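Local coordinates for tail spike protein gp49 (Pseudomonas phage LKA1, PDB 4RU4) that cleaves the O-specific polysaccharide of Pseudomonas as the lyase of the phage tailspike, probably helping the virus through the host cell envelope, at residues C420-Q425 / V450-Q455; I72-Y77 / A92-T97; I149-T154 / A301-V306; S529-V534 / G572-L577. One frame throughout, in Å; residues are numbered along the deposited sequence.

Contact 1 of 4, residues C420-Q425 / V450-Q455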
loop_
_atom_site.group_PDB
_atom_site.type_symbol
_atom_site.label_atom_id
_atom_site.label_comp_id
_atom_site.label_asym_id
_atom_site.label_seq_id
_atom_site.Cartn_x
_atom_site.Cartn_y
_atom_site.Cartn_z
ATOM N N CYS B 420 1.914 21.483 -13.625
ATOM C CA CYS B 420 1.342 20.778 -12.465
ATOM C C CYS B 420 0.340 19.734 -12.902
ATOM O O CYS B 420 -0.500 20.017 -13.742
ATOM C CB CYS B 420 0.587 21.764 -11.571
ATOM S SG CYS B 420 1.608 23.061 -10.877
ATOM N N ASN B 421 0.403 18.541 -12.304
ATOM C CA ASN B 421 -0.621 17.520 -12.543
ATOM C C ASN B 421 -1.246 17.154 -11.197
ATOM O O ASN B 421 -0.549 16.700 -10.300
ATOM C CB ASN B 421 0.024 16.271 -13.146
ATOM C CG ASN B 421 0.868 16.586 -14.332
ATOM O OD1 ASN B 421 0.418 17.254 -15.255
ATOM N ND2 ASN B 421 2.105 16.129 -14.319
ATOM N N PHE B 422 -2.539 17.394 -11.034
ATOM C CA PHE B 422 -3.207 17.014 -9.800
ATOM C C PHE B 422 -4.065 15.801 -10.083
ATOM O O PHE B 422 -4.987 15.862 -10.918
ATOM C CB PHE B 422 -4.051 18.190 -9.276
ATOM C CG PHE B 422 -3.214 19.347 -8.840
ATOM C CD1 PHE B 422 -2.565 19.305 -7.612
ATOM C CD2 PHE B 422 -2.993 20.435 -9.676
ATOM C CE1 PHE B 422 -1.748 20.337 -7.217
ATOM C CE2 PHE B 422 -2.199 21.488 -9.251
ATOM C CZ PHE B 422 -1.568 21.421 -8.031
ATOM N N LEU B 423 -3.746 14.698 -9.409
ATOM C CA LEU B 423 -4.366 13.402 -9.716
ATOM C C LEU B 423 -5.114 12.866 -8.526
ATOM O O LEU B 423 -4.518 12.707 -7.454
ATOM C CB LEU B 423 -3.289 12.360 -10.075
ATOM C CG LEU B 423 -2.217 12.823 -11.069
ATOM C CD1 LEU B 423 -1.163 11.754 -11.303
ATOM C CD2 LEU B 423 -2.832 13.296 -12.393
ATOM N N ILE B 424 -6.383 12.516 -8.724
ATOM C CA ILE B 424 -7.159 11.868 -7.678
ATOM C C ILE B 424 -7.601 10.561 -8.288
ATOM O O ILE B 424 -8.352 10.544 -9.276
ATOM C CB ILE B 424 -8.384 12.694 -7.220
ATOM C CG1 ILE B 424 -7.965 13.972 -6.489
ATOM C CG2 ILE B 424 -9.268 11.860 -6.280
ATOM C CD1 ILE B 424 -7.550 15.102 -7.428
ATOM N N GLN B 425 -7.092 9.461 -7.745
ATOM C CA GLN B 425 -7.326 8.157 -8.356
ATOM C C GLN B 425 -7.954 7.183 -7.372
ATOM O O GLN B 425 -7.328 6.743 -6.399
ATOM C CB GLN B 425 -6.046 7.552 -8.933
ATOM C CG GLN B 425 -5.333 8.427 -9.988
ATOM C CD GLN B 425 -4.136 7.699 -10.603
ATOM O OE1 GLN B 425 -3.750 6.637 -10.123
ATOM N NE2 GLN B 425 -3.549 8.265 -11.653
ATOM N N VAL B 450 1.888 28.262 -16.028
ATOM C CA VAL B 450 2.127 26.892 -16.491
ATOM C C VAL B 450 0.843 26.066 -16.712
ATOM O O VAL B 450 -0.223 26.402 -16.193
ATOM C CB VAL B 450 3.036 26.136 -15.482
ATOM C CG1 VAL B 450 4.410 26.820 -15.354
ATOM C CG2 VAL B 450 2.342 26.022 -14.123
ATOM N N PRO B 451 0.941 24.968 -17.494
ATOM C CA PRO B 451 -0.206 24.061 -17.563
ATOM C C PRO B 451 -0.568 23.533 -16.168
ATOM O O PRO B 451 0.326 23.190 -15.399
ATOM C CB PRO B 451 0.307 22.907 -18.435
ATOM C CG PRO B 451 1.363 23.574 -19.346
ATOM C CD PRO B 451 2.059 24.511 -18.344
ATOM N N VAL B 452 -1.859 23.540 -15.855
ATOM C CA VAL B 452 -2.400 22.919 -14.652
ATOM C C VAL B 452 -3.428 21.874 -15.086
ATOM O O VAL B 452 -4.545 22.206 -15.512
ATOM C CB VAL B 452 -3.061 23.978 -13.750
ATOM C CG1 VAL B 452 -3.772 23.335 -12.541
ATOM C CG2 VAL B 452 -2.000 24.974 -13.282
ATOM N N ASN B 453 -3.040 20.608 -14.964
ATOM C CA ASN B 453 -3.839 19.479 -15.426
ATOM C C ASN B 453 -4.521 18.753 -14.265
ATOM O O ASN B 453 -3.925 18.588 -13.197
ATOM C CB ASN B 453 -2.911 18.499 -16.154
ATOM C CG ASN B 453 -2.140 19.171 -17.278
ATOM O OD1 ASN B 453 -2.733 19.861 -18.112
ATOM N ND2 ASN B 453 -0.815 19.019 -17.277
ATOM N N ILE B 454 -5.758 18.308 -14.485
ATOM C CA ILE B 454 -6.546 17.659 -13.442
ATOM C C ILE B 454 -7.001 16.317 -13.955
ATOM O O ILE B 454 -7.605 16.229 -15.041
ATOM C CB ILE B 454 -7.853 18.445 -13.102
ATOM C CG1 ILE B 454 -7.587 19.926 -12.824
ATOM C CG2 ILE B 454 -8.589 17.789 -11.930
ATOM C CD1 ILE B 454 -6.673 20.185 -11.715
ATOM N N GLN B 455 -6.749 15.273 -13.164
ATOM C CA GLN B 455 -7.329 13.970 -13.429
ATOM C C GLN B 455 -8.136 13.607 -12.179
ATOM O O GLN B 455 -7.557 13.334 -11.133
ATOM C CB GLN B 455 -6.217 12.909 -13.648
ATOM C CG GLN B 455 -6.731 11.485 -13.924
ATOM C CD GLN B 455 -5.691 10.408 -13.661
ATOM O OE1 GLN B 455 -4.921 10.492 -12.693
ATOM N NE2 GLN B 455 -5.645 9.396 -14.533
#
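The Phe422 ring meets Val452 CG1 at its edge, 4.1 Å from Phe422 CE2, while Ile454 CD1 packs against Phe422 CB. Phe382 of the next strand, 380-385, brings a nearly parallel ring against that of Phe422, and the Trp351 ring comes from another sheet of the helix.

On the other face of the sheet the side-chain amides of Asn421 and Asn453 lie side by side and point the same way, their planes only 14° apart. Asn453 ND2 gives its hydrogen to Asn421 OD1 at 3.0 Å, an almost straight bond that stays in the plane of the donor amide. With CG of each residue turned beside its own backbone N, the two groups stand in register. The pair is held at both ends, Asn421 ND2 by Thr381 of strand 380-385 and Asn453 OD1 by the backbone N of Tyr483 in a loop.

The second amide pair is turned quite differently. Gln425 NE2 reaches Gln455 OE1 at 2.8 Å, but the planes stand 72° apart and the donor arrives at a C=O angle of 123°. Leu423 CD2 rests 3.5 Å from the same Gln455 OE1. Gly427 and Gly458 of a second subunit bind Gln425 OE1 and Gln455 NE2, which ties this pair to the trimer interface.

Five backbone hydrogen bonds, among them Phe422 N to Asn453 O at 2.8 Å, join the strands in parallel. Parallel strands stacked in register, here with a bonded asparagine pair on one face and apolar groups on the other, are characteristic of the right-handed parallel beta-helix of pectin lyase-like proteins.

Contact 2 of 4, residues I72-Y77 / A92-T97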
loop_
_atom_site.group_PDB
_atom_site.type_symbol
_atom_site.label_atom_id
_atom_site.label_comp_id
_atom_site.label_asym_id
_atom_site.label_seq_id
_atom_site.Cartn_x
_atom_site.Cartn_y
_atom_site.Cartn_z
ATOM N N ILE B 72 20.804 2.498 29.652
ATOM C CA ILE B 72 20.135 3.217 30.729
ATOM C C ILE B 72 19.093 2.298 31.351
ATOM O O ILE B 72 18.054 2.066 30.773
ATOM C CB ILE B 72 19.428 4.492 30.203
ATOM C CG1 ILE B 72 20.435 5.430 29.536
ATOM C CG2 ILE B 72 18.683 5.220 31.337
ATOM C CD1 ILE B 72 19.852 6.801 29.175
ATOM N N PRO B 73 19.373 1.789 32.557
ATOM C CA PRO B 73 18.434 0.958 33.323
ATOM C C PRO B 73 17.204 1.763 33.656
ATOM O O PRO B 73 17.345 2.983 33.712
ATOM C CB PRO B 73 19.198 0.697 34.632
ATOM C CG PRO B 73 20.626 0.873 34.268
ATOM C CD PRO B 73 20.631 2.012 33.278
ATOM N N SER B 74 16.064 1.115 33.896
ATOM C CA SER B 74 14.883 1.757 34.471
ATOM C C SER B 74 15.272 2.700 35.578
ATOM O O SER B 74 16.049 2.348 36.458
ATOM C CB SER B 74 13.906 0.729 35.074
ATOM O OG SER B 74 13.157 0.114 34.055
ATOM N N GLY B 75 14.703 3.895 35.535
ATOM C CA GLY B 75 14.972 4.918 36.520
ATOM C C GLY B 75 14.501 6.235 35.935
ATOM O O GLY B 75 14.081 6.290 34.771
ATOM N N ASP B 76 14.562 7.296 36.733
ATOM C CA ASP B 76 13.968 8.561 36.353
ATOM C C ASP B 76 15.049 9.598 36.589
ATOM O O ASP B 76 15.252 10.053 37.700
ATOM C CB ASP B 76 12.718 8.809 37.213
ATOM C CG ASP B 76 11.854 9.948 36.697
ATOM O OD1 ASP B 76 12.373 10.934 36.132
ATOM O OD2 ASP B 76 10.627 9.869 36.868
ATOM N N TYR B 77 15.782 9.928 35.529
ATOM C CA TYR B 77 17.014 10.703 35.655
ATOM C C TYR B 77 16.765 12.198 35.462
ATOM O O TYR B 77 16.232 12.622 34.429
ATOM C CB TYR B 77 18.010 10.179 34.626
ATOM C CG TYR B 77 18.310 8.701 34.783
ATOM C CD1 TYR B 77 17.524 7.734 34.158
ATOM C CD2 TYR B 77 19.393 8.274 35.543
ATOM C CE1 TYR B 77 17.801 6.391 34.305
ATOM C CE2 TYR B 77 19.686 6.937 35.686
ATOM C CZ TYR B 77 18.883 5.995 35.068
ATOM O OH TYR B 77 19.162 4.652 35.214
ATOM N N ALA B 92 20.615 3.132 24.757
ATOM C CA ALA B 92 19.506 2.190 24.777
ATOM C C ALA B 92 19.048 1.957 26.222
ATOM O O ALA B 92 19.886 1.827 27.117
ATOM C CB ALA B 92 19.920 0.866 24.123
ATOM N N GLY B 93 17.735 1.912 26.445
ATOM C CA GLY B 93 17.195 1.744 27.787
ATOM C C GLY B 93 16.372 0.473 27.896
ATOM O O GLY B 93 16.474 -0.402 27.028
ATOM N N ASP B 94 15.553 0.377 28.941
ATOM C CA ASP B 94 14.751 -0.826 29.167
ATOM C C ASP B 94 13.323 -0.612 28.719
ATOM O O ASP B 94 12.423 -1.365 29.100
ATOM C CB ASP B 94 14.744 -1.194 30.653
ATOM C CG ASP B 94 16.067 -1.748 31.118
ATOM O OD1 ASP B 94 16.833 -2.247 30.273
ATOM O OD2 ASP B 94 16.353 -1.668 32.330
ATOM N N GLY B 95 13.108 0.438 27.932
ATOM C CA GLY B 95 11.774 0.794 27.505
ATOM C C GLY B 95 11.310 2.078 28.170
ATOM O O GLY B 95 12.110 2.921 28.583
ATOM N N ALA B 96 10.000 2.224 28.279
ATOM C CA ALA B 96 9.400 3.485 28.692
ATOM C C ALA B 96 9.701 3.815 30.147
ATOM O O ALA B 96 9.448 4.932 30.582
ATOM C CB ALA B 96 7.872 3.449 28.459
ATOM N N THR B 97 10.232 2.843 30.900
ATOM C CA THR B 97 10.592 3.097 32.308
ATOM C C THR B 97 11.997 3.677 32.445
ATOM O O THR B 97 12.412 4.038 33.546
ATOM C CB THR B 97 10.500 1.826 33.178
ATOM O OG1 THR B 97 11.189 0.769 32.516
ATOM C CG2 THR B 97 9.041 1.419 33.393
#
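Ser74 and Thr97 meet through their hydroxyls, OG and OG1 being 2.6 Å apart in a short hydrogen bond that either could donate. Thr97 OG1 sits between its own backbone N and carbonyl carbon (chi1 49°), which turns it to Ser74. The same oxygen also takes a hydrogen bond from Gln90 NE2 of the third subunit, so two groups grip it.

The backbone N of Ser74 is satisfied by the Asp94 carboxylate: OD2 lies 3.2 Å from that N, which meets it from above the carboxylate plane. One residue on, Gly75 N donates to Thr97 O at 3.0 Å. At the other end Ile72 N gives its hydrogen to Ala92 O at 2.8 Å, one of the bonds pairing the two strands where they run parallel. Here, near the N-terminal end of the parallel beta-helix, each segment turns a corner between one strand and the next, and successive coils stack at that corner: 70-72 leads to 75-79 just as 89-93 leads to 98-107.

Within the first corner Tyr77 OH donates to Pro73 O at 2.9 Å, arriving well above the carbonyl plane, and the ring packs on Pro17 and Leu60. Ser98 OG bonds both Ile72 O and Asp94 N, supplying partners that the two segments do not give each other; Gly93 CA makes a CA-H...O contact with Ile72 O at 3.1 Å. Pro69 of the third subunit packs on Ser74 and Asp94.

Contact 3 of 4, residues I149-T154 / A301-V306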
loop_
_atom_site.group_PDB
_atom_site.type_symbol
_atom_site.label_atom_id
_atom_site.label_comp_id
_atom_site.label_asym_id
_atom_site.label_seq_id
_atom_site.Cartn_x
_atom_site.Cartn_y
_atom_site.Cartn_z
ATOM N N ILE B 149 26.913 16.144 0.207
ATOM C CA ILE B 149 25.840 17.058 -0.139
ATOM C C ILE B 149 26.349 18.079 -1.149
ATOM O O ILE B 149 27.376 18.740 -0.932
ATOM C CB ILE B 149 25.381 17.856 1.098
ATOM C CG1 ILE B 149 24.737 16.934 2.127
ATOM C CG2 ILE B 149 24.374 18.961 0.674
ATOM C CD1 ILE B 149 24.559 17.591 3.510
ATOM N N ILE B 150 25.646 18.185 -2.270
ATOM C CA ILE B 150 25.826 19.319 -3.165
ATOM C C ILE B 150 24.904 20.413 -2.649
ATOM O O ILE B 150 23.715 20.155 -2.431
ATOM C CB ILE B 150 25.401 18.927 -4.583
ATOM C CG1 ILE B 150 26.247 17.731 -5.067
ATOM C CG2 ILE B 150 25.448 20.147 -5.535
ATOM C CD1 ILE B 150 25.805 17.147 -6.417
ATOM N N TYR B 151 25.432 21.624 -2.442
ATOM C CA TYR B 151 24.639 22.711 -1.856
ATOM C C TYR B 151 24.778 24.001 -2.635
ATOM O O TYR B 151 25.890 24.434 -2.932
ATOM C CB TYR B 151 25.088 22.955 -0.416
ATOM C CG TYR B 151 24.508 24.185 0.248
ATOM C CD1 TYR B 151 23.133 24.298 0.465
ATOM C CD2 TYR B 151 25.341 25.208 0.709
ATOM C CE1 TYR B 151 22.593 25.417 1.074
ATOM C CE2 TYR B 151 24.811 26.334 1.345
ATOM C CZ TYR B 151 23.444 26.428 1.525
ATOM O OH TYR B 151 22.904 27.521 2.140
ATOM N N ASN B 152 23.647 24.618 -2.943
ATOM C CA ASN B 152 23.631 25.932 -3.579
ATOM C C ASN B 152 23.252 27.002 -2.550
ATOM O O ASN B 152 22.104 27.060 -2.117
ATOM C CB ASN B 152 22.639 25.926 -4.738
ATOM C CG ASN B 152 22.691 27.216 -5.551
ATOM O OD1 ASN B 152 23.113 28.252 -5.046
ATOM N ND2 ASN B 152 22.263 27.151 -6.813
ATOM N N PRO B 153 24.210 27.859 -2.152
ATOM C CA PRO B 153 23.898 28.856 -1.124
ATOM C C PRO B 153 22.971 29.956 -1.628
ATOM O O PRO B 153 22.555 30.775 -0.810
ATOM C CB PRO B 153 25.268 29.489 -0.789
ATOM C CG PRO B 153 26.297 28.682 -1.525
ATOM C CD PRO B 153 25.592 27.970 -2.647
ATOM N N THR B 154 22.665 30.007 -2.924
ATOM C CA THR B 154 21.802 31.085 -3.421
ATOM C C THR B 154 20.379 30.945 -2.884
ATOM O O THR B 154 19.783 29.870 -2.985
ATOM C CB THR B 154 21.764 31.101 -4.944
ATOM O OG1 THR B 154 23.071 31.405 -5.428
ATOM C CG2 THR B 154 20.769 32.141 -5.470
ATOM N N ALA B 301 17.956 27.613 7.446
ATOM C CA ALA B 301 18.714 28.402 6.475
ATOM C C ALA B 301 20.222 28.223 6.634
ATOM O O ALA B 301 21.015 29.042 6.147
ATOM C CB ALA B 301 18.345 29.880 6.606
ATOM N N GLU B 302 20.621 27.162 7.321
ATOM C CA GLU B 302 22.039 26.910 7.548
ATOM C C GLU B 302 22.695 26.271 6.321
ATOM O O GLU B 302 22.010 25.782 5.418
ATOM C CB GLU B 302 22.210 26.036 8.793
ATOM C CG GLU B 302 21.688 26.774 10.016
ATOM C CD GLU B 302 21.799 25.996 11.291
ATOM O OE1 GLU B 302 22.623 25.060 11.356
ATOM O OE2 GLU B 302 21.054 26.326 12.237
ATOM N N VAL B 303 24.021 26.274 6.302
ATOM C CA VAL B 303 24.769 25.607 5.232
ATOM C C VAL B 303 24.252 24.168 5.055
ATOM O O VAL B 303 24.081 23.424 6.023
ATOM C CB VAL B 303 26.280 25.589 5.517
ATOM C CG1 VAL B 303 27.028 24.656 4.519
ATOM C CG2 VAL B 303 26.854 27.029 5.505
ATOM N N GLY B 304 23.966 23.808 3.814
ATOM C CA GLY B 304 23.491 22.475 3.497
ATOM C C GLY B 304 21.984 22.307 3.548
ATOM O O GLY B 304 21.490 21.173 3.582
ATOM N N CYS B 305 21.244 23.416 3.545
ATOM C CA CYS B 305 19.786 23.338 3.697
ATOM C C CYS B 305 19.071 22.972 2.396
ATOM O O CYS B 305 18.295 23.764 1.858
ATOM C CB CYS B 305 19.198 24.634 4.294
ATOM S SG CYS B 305 19.605 26.169 3.412
ATOM N N VAL B 306 19.290 21.745 1.946
ATOM C CA VAL B 306 18.826 21.285 0.636
ATOM C C VAL B 306 17.415 20.723 0.708
ATOM O O VAL B 306 16.879 20.584 1.810
ATOM C CB VAL B 306 19.801 20.237 0.070
ATOM C CG1 VAL B 306 21.167 20.902 -0.132
ATOM C CG2 VAL B 306 19.895 18.999 0.997
#
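The ring of Tyr151 lies flat against the backbone of the turn at Gly304. Gly304 N sits over the ring centre, 3.3 Å above its plane, and Gly304 CA makes a CH-pi contact, 3.9 Å from the centroid of the Tyr151 ring and 23° off the normal. CG stands opposite the backbone N of Tyr151 (chi1 171°), which swings the ring out from the strand and over the turn. The opposite face is met by Pro153 N, offset toward the rim, so the ring is sandwiched between its own segment, at Pro153, and the loop at Gly304. The Tyr151 hydroxyl finds a weak hydrogen bond to Arg166, which also holds Ala301 O.

Around the rim the approaches differ. Val306 CG1 comes in at the edge, 4.0 Å from Tyr151 CD1, and the same methyl reaches Ile149 CG2 at 3.8 Å and Ile150 O at 3.5 Å. Cys305 SG approaches obliquely, 5.1 Å from the centroid of the Tyr151 ring, as a sulfur-aromatic contact. Val303 CG1 touches Tyr151 CD2 at 4.2 Å.

Glu302 to Cys305 form a type II beta turn, whose glycine in third place brings a bare backbone to the ring, and Cys305 centres an inverse gamma turn. The loop between strands 296-298 and 308-309 of the pectin lyase-like part thus docks on strand 147-151 of the Ig-like part. With no hydrogen bond between the segments, the fit depends on shape, on the flat ring over a bare backbone and methyls at its rim.

Contact 4 of 4, residues S529-V534 / G572-L577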
loop_
_atom_site.group_PDB
_atom_site.type_symbol
_atom_site.label_atom_id
_atom_site.label_comp_id
_atom_site.label_asym_id
_atom_site.label_seq_id
_atom_site.Cartn_x
_atom_site.Cartn_y
_atom_site.Cartn_z
ATOM N N SER B 529 -43.051 16.307 -37.163
ATOM C CA SER B 529 -42.071 16.148 -36.095
ATOM C C SER B 529 -42.691 15.954 -34.716
ATOM O O SER B 529 -43.866 16.249 -34.497
ATOM C CB SER B 529 -41.108 17.350 -36.062
ATOM O OG SER B 529 -41.779 18.549 -35.701
ATOM N N VAL B 530 -41.880 15.451 -33.791
ATOM C CA VAL B 530 -42.251 15.366 -32.378
ATOM C C VAL B 530 -40.953 15.551 -31.611
ATOM O O VAL B 530 -39.911 15.107 -32.056
ATOM C CB VAL B 530 -42.977 14.028 -32.025
ATOM C CG1 VAL B 530 -42.184 12.810 -32.485
ATOM C CG2 VAL B 530 -43.319 13.966 -30.533
ATOM N N THR B 531 -41.002 16.294 -30.509
ATOM C CA THR B 531 -39.808 16.595 -29.736
ATOM C C THR B 531 -40.052 16.278 -28.277
ATOM O O THR B 531 -41.202 16.149 -27.853
ATOM C CB THR B 531 -39.420 18.101 -29.848
ATOM O OG1 THR B 531 -40.462 18.916 -29.300
ATOM C CG2 THR B 531 -39.194 18.495 -31.302
ATOM N N ALA B 532 -38.974 16.177 -27.506
ATOM C CA ALA B 532 -39.073 15.946 -26.069
ATOM C C ALA B 532 -37.828 16.509 -25.394
ATOM O O ALA B 532 -36.707 16.274 -25.833
ATOM C CB ALA B 532 -39.209 14.464 -25.764
ATOM N N PRO B 533 -38.025 17.253 -24.313
ATOM C CA PRO B 533 -36.858 17.873 -23.694
ATOM C C PRO B 533 -36.164 16.914 -22.740
ATOM O O PRO B 533 -36.795 16.026 -22.158
ATOM C CB PRO B 533 -37.457 19.074 -22.952
ATOM C CG PRO B 533 -38.826 18.613 -22.563
ATOM C CD PRO B 533 -39.290 17.673 -23.680
ATOM N N VAL B 534 -34.852 17.090 -22.616
ATOM C CA VAL B 534 -34.029 16.344 -21.675
ATOM C C VAL B 534 -33.239 17.368 -20.865
ATOM O O VAL B 534 -32.736 18.329 -21.427
ATOM C CB VAL B 534 -33.065 15.423 -22.459
ATOM C CG1 VAL B 534 -31.871 15.039 -21.638
ATOM C CG2 VAL B 534 -33.828 14.179 -22.955
ATOM N N GLY B 572 -28.753 20.663 -21.175
ATOM C CA GLY B 572 -29.761 19.766 -21.726
ATOM C C GLY B 572 -29.861 19.815 -23.234
ATOM O O GLY B 572 -29.004 20.405 -23.908
ATOM N N ALA B 573 -30.900 19.176 -23.764
ATOM C CA ALA B 573 -31.120 19.120 -25.206
ATOM C C ALA B 573 -32.600 18.880 -25.481
ATOM O O ALA B 573 -33.309 18.285 -24.656
ATOM C CB ALA B 573 -30.292 18.000 -25.837
ATOM N N THR B 574 -33.063 19.337 -26.635
ATOM C CA THR B 574 -34.403 18.981 -27.084
ATOM C C THR B 574 -34.333 17.909 -28.163
ATOM O O THR B 574 -33.935 18.169 -29.301
ATOM C CB THR B 574 -35.179 20.197 -27.560
ATOM O OG1 THR B 574 -35.351 21.077 -26.454
ATOM C CG2 THR B 574 -36.558 19.782 -28.069
ATOM N N LEU B 575 -34.685 16.683 -27.786
ATOM C CA LEU B 575 -34.604 15.566 -28.705
ATOM C C LEU B 575 -35.702 15.761 -29.736
ATOM O O LEU B 575 -36.770 16.297 -29.416
ATOM C CB LEU B 575 -34.835 14.263 -27.947
ATOM C CG LEU B 575 -33.906 13.977 -26.770
ATOM C CD1 LEU B 575 -34.207 12.562 -26.218
ATOM C CD2 LEU B 575 -32.442 14.105 -27.182
ATOM N N GLY B 576 -35.454 15.336 -30.967
ATOM C CA GLY B 576 -36.450 15.493 -32.008
ATOM C C GLY B 576 -36.480 14.365 -33.010
ATOM O O GLY B 576 -35.450 13.769 -33.302
ATOM N N LEU B 577 -37.664 14.079 -33.548
ATOM C CA LEU B 577 -37.800 13.138 -34.655
ATOM C C LEU B 577 -38.571 13.864 -35.765
ATOM O O LEU B 577 -39.717 14.255 -35.545
ATOM C CB LEU B 577 -38.575 11.894 -34.204
ATOM C CG LEU B 577 -38.746 10.797 -35.267
ATOM C CD1 LEU B 577 -37.401 10.146 -35.569
ATOM C CD2 LEU B 577 -39.789 9.743 -34.843
#
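Val534 N donates to Ala573 O at 2.8 Å, and Ala573 N returns a longer bond to Val534 O at 3.1 Å. Two more reciprocal pairs follow along the strands, Ala532 with Leu575 and Val530 with Leu577, giving six backbone hydrogen bonds in a regular antiparallel pairing. Leu575 N to Ala532 O is the most bent of them, 141° at the hydrogen although only 2.8 Å long.

Between these pairs lie the non-hydrogen-bonded ones, Thr531 with Gly576 and Pro533 with Thr574. Pro533 has no N-H to give, and its place in a non-hydrogen-bonded pair means that none is wanted there from this neighbour. Thr531 CB meets the methyl CG2 of Thr574 at 3.8 Å, carbon to carbon, and Thr531 CG2 lies over Gly576 CA. Thr574 CG2 is placed opposite its own backbone N (chi1 -63° for OG1), which sends the methyl, not the hydroxyl, across to Thr531.

The other face is apolar. Val534 CG2 touches Leu575 CD1 at 3.7 Å, a diagonal contact between neighbouring pairs, and Val530 CG1 rests 4.1 Å from Leu577 CB. Trp595 and Leu593 of strand 590-600 pack on this face, together with Val519 and Val521 of strand 510-522, as two layers of an Ig-like beta-sandwich would. Within its own layer 572-578 is the central strand of three: 529-535 flanks it on one side, and 562-568 on the other, bonded to Thr574 and Gly576.

Contacts 1 and 2 both stack coils of the parallel beta-helix, about 50 Å apart between centres and on opposite sides of the chain's centre. Contact 1 is buried, with paired amides on one face and apolar side chains on the other; contact 2 is a surface corner where hydroxyls, a carboxylate and backbone groups do the work. Other subunits touch both. Contact 3 is buried as well but joins two parts of the chain without a hydrogen bond across it. Contact 4, partly buried and about 80 Å from contact 2 between centres, replaces parallel pairing by antiparallel pairing in the C-terminal Ig-like domain. Neither contact 3 nor contact 4 is touched by another subunit.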